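Local coordinates for protein prenylcyclase (Actinoplanes teichomyceticus, PDB 6IJ1) that probably cyclises a prenyl (isoprenoid) chain, in the manner of the terpene cyclases, at residues G29-Y34 and A46-V51. Residues are numbered along the deposited sequence; the frame is centred on the assembly and turned at random.
Sequences GRWVDY and AYVAGV
Trp31 meets helix 42-52 through the flat of its indole, with Val48 laid over one face and Ala49 at the far end of the ring system. Gly29, earlier in the segment, contributes from the other side: its carbonyl O lies 3.9 Å from the indole plane on the face opposite Val48, displaced toward the rim. The Gly29-Arg30-Trp31 run resembles the end of the QW motif of the triterpene cyclases, with Arg25 where that motif has its glutamine. At Trp31 the main evidence for a CH-pi contact is the position of Val48 CG1, 3.6 Å from the centroid of the six-membered ring and only 15° off its normal. The same methyl comes within 3.6 Å of Trp31 CD2, on the bond shared by the two rings, and Val48 CB follows at 3.9 Å from Trp31 CE3. Val48 presents this methyl because CG1 is anti to the backbone N (chi1 170°). Beyond it, Ala49 CB touches Trp31 CZ3 at 4.1 Å, extending the apolar patch along the helix. The indole N-H is not spent here: NE1 is hydrogen-bonded to Leu21 O, which should limit rotation of the ring. No hydrogen bond links the two segments, so their mutual fit is apolar. Farther on, Asp33 OD1 accepts Tyr34 N at 2.8 Å, the donor standing above the carboxylate plane, and also takes Phe325 N. In the fold, the loop between helices 10-23 and 42-52 thus sets its tryptophan against the second of them, while Ala63 and Ala67 of helix 58-71 and Leu327 of helix 327-341 also touch the indole.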
loop_
_atom_site.group_PDB
_atom_site.type_symbol
_atom_site.label_atom_id
_atom_site.label_comp_id
_atom_site.label_asym_id
_atom_site.label_seq_id
_atom_site.Cartn_x
_atom_site.Cartn_y
_atom_site.Cartn_z
ATOM N N GLY A 29 3.967 -21.126 1.827
ATOM C CA GLY A 29 4.785 -19.981 1.465
ATOM C C GLY A 29 4.044 -18.650 1.440
ATOM O O GLY A 29 4.712 -17.608 1.294
ATOM N N ARG A 30 2.716 -18.654 1.550
ATOM C CA ARG A 30 1.978 -17.403 1.429
ATOM C C ARG A 30 2.032 -16.639 2.766
ATOM O O ARG A 30 2.499 -17.130 3.797
ATOM C CB ARG A 30 0.540 -17.646 0.986
ATOM C CG ARG A 30 -0.333 -18.234 2.013
ATOM C CD ARG A 30 -1.711 -18.696 1.471
ATOM N NE ARG A 30 -2.688 -18.799 2.576
ATOM C CZ ARG A 30 -2.831 -19.876 3.353
ATOM N NH1 ARG A 30 -2.061 -20.952 3.141
ATOM N NH2 ARG A 30 -3.727 -19.873 4.346
ATOM N N TRP A 31 1.632 -15.367 2.717
ATOM C CA TRP A 31 1.462 -14.591 3.942
ATOM C C TRP A 31 0.016 -14.131 4.011
ATOM O O TRP A 31 -0.607 -13.800 2.990
ATOM C CB TRP A 31 2.371 -13.374 3.974
ATOM C CG TRP A 31 3.803 -13.705 4.091
ATOM C CD1 TRP A 31 4.482 -13.960 5.243
ATOM C CD2 TRP A 31 4.771 -13.815 3.022
ATOM N NE1 TRP A 31 5.818 -14.216 4.981
ATOM C CE2 TRP A 31 6.019 -14.135 3.619
ATOM C CE3 TRP A 31 4.717 -13.649 1.618
ATOM C CZ2 TRP A 31 7.212 -14.346 2.858
ATOM C CZ3 TRP A 31 5.894 -13.841 0.870
ATOM C CH2 TRP A 31 7.119 -14.175 1.489
ATOM N N VAL A 32 -0.521 -14.058 5.241
ATOM C CA VAL A 32 -1.874 -13.532 5.439
ATOM C C VAL A 32 -1.848 -12.481 6.555
ATOM O O VAL A 32 -1.010 -12.520 7.461
ATOM C CB VAL A 32 -2.935 -14.606 5.770
ATOM C CG1 VAL A 32 -2.892 -15.741 4.668
ATOM C CG2 VAL A 32 -2.690 -15.218 7.165
ATOM N N ASP A 33 -2.734 -11.510 6.447
ATOM C CA ASP A 33 -2.834 -10.504 7.505
ATOM C C ASP A 33 -4.214 -9.873 7.432
ATOM O O ASP A 33 -4.972 -10.072 6.488
ATOM C CB ASP A 33 -1.738 -9.437 7.382
ATOM C CG ASP A 33 -1.325 -8.818 8.721
ATOM O OD1 ASP A 33 -2.055 -8.995 9.708
ATOM O OD2 ASP A 33 -0.272 -8.109 8.710
ATOM N N TYR A 34 -4.522 -9.067 8.452
ATOM C CA TYR A 34 -5.835 -8.455 8.662
ATOM C C TYR A 34 -6.859 -9.507 9.085
ATOM O O TYR A 34 -6.589 -10.712 9.068
ATOM C CB TYR A 34 -6.313 -7.589 7.461
ATOM C CG TYR A 34 -5.500 -6.322 7.315
ATOM C CD1 TYR A 34 -4.322 -6.319 6.580
ATOM C CD2 TYR A 34 -5.903 -5.173 7.950
ATOM C CE1 TYR A 34 -3.551 -5.141 6.467
ATOM C CE2 TYR A 34 -5.123 -3.973 7.861
ATOM C CZ TYR A 34 -3.989 -3.997 7.111
ATOM O OH TYR A 34 -3.193 -2.854 7.008
ATOM N N ALA A 46 1.303 -10.628 -2.018
ATOM C CA ALA A 46 1.960 -9.778 -3.015
ATOM C C ALA A 46 2.716 -8.630 -2.346
ATOM O O ALA A 46 3.840 -8.301 -2.733
ATOM C CB ALA A 46 0.951 -9.237 -4.001
ATOM N N TYR A 47 2.102 -7.993 -1.338
ATOM C CA TYR A 47 2.713 -6.817 -0.726
ATOM C C TYR A 47 3.996 -7.200 0.023
ATOM O O TYR A 47 5.035 -6.537 -0.098
ATOM C CB TYR A 47 1.669 -6.219 0.239
ATOM C CG TYR A 47 2.116 -4.910 0.889
ATOM C CD1 TYR A 47 1.980 -3.738 0.165
ATOM C CD2 TYR A 47 2.675 -4.876 2.167
ATOM C CE1 TYR A 47 2.407 -2.539 0.692
ATOM C CE2 TYR A 47 3.052 -3.664 2.733
ATOM C CZ TYR A 47 2.892 -2.507 1.990
ATOM O OH TYR A 47 3.258 -1.266 2.504
ATOM N N VAL A 48 3.939 -8.258 0.819
ATOM C CA VAL A 48 5.128 -8.692 1.565
ATOM C C VAL A 48 6.230 -9.151 0.611
ATOM O O VAL A 48 7.393 -8.776 0.767
ATOM C CB VAL A 48 4.742 -9.817 2.551
ATOM C CG1 VAL A 48 5.973 -10.461 3.177
ATOM C CG2 VAL A 48 3.754 -9.232 3.654
ATOM N N ALA A 49 5.838 -9.961 -0.393
ATOM C CA ALA A 49 6.810 -10.469 -1.369
ATOM C C ALA A 49 7.511 -9.330 -2.076
ATOM O O ALA A 49 8.726 -9.398 -2.307
ATOM C CB ALA A 49 6.124 -11.383 -2.402
ATOM N N GLY A 50 6.766 -8.256 -2.409
ATOM C CA GLY A 50 7.383 -7.152 -3.147
ATOM C C GLY A 50 8.472 -6.462 -2.354
ATOM O O GLY A 50 9.483 -6.016 -2.904
ATOM N N VAL A 51 8.313 -6.376 -1.031
ATOM C CA VAL A 51 9.379 -5.801 -0.204
ATOM C C VAL A 51 10.558 -6.768 -0.130
ATOM O O VAL A 51 11.729 -6.376 -0.301
ATOM C CB VAL A 51 8.838 -5.453 1.204
ATOM C CG1 VAL A 51 9.991 -5.013 2.100
ATOM C CG2 VAL A 51 7.801 -4.319 1.101
#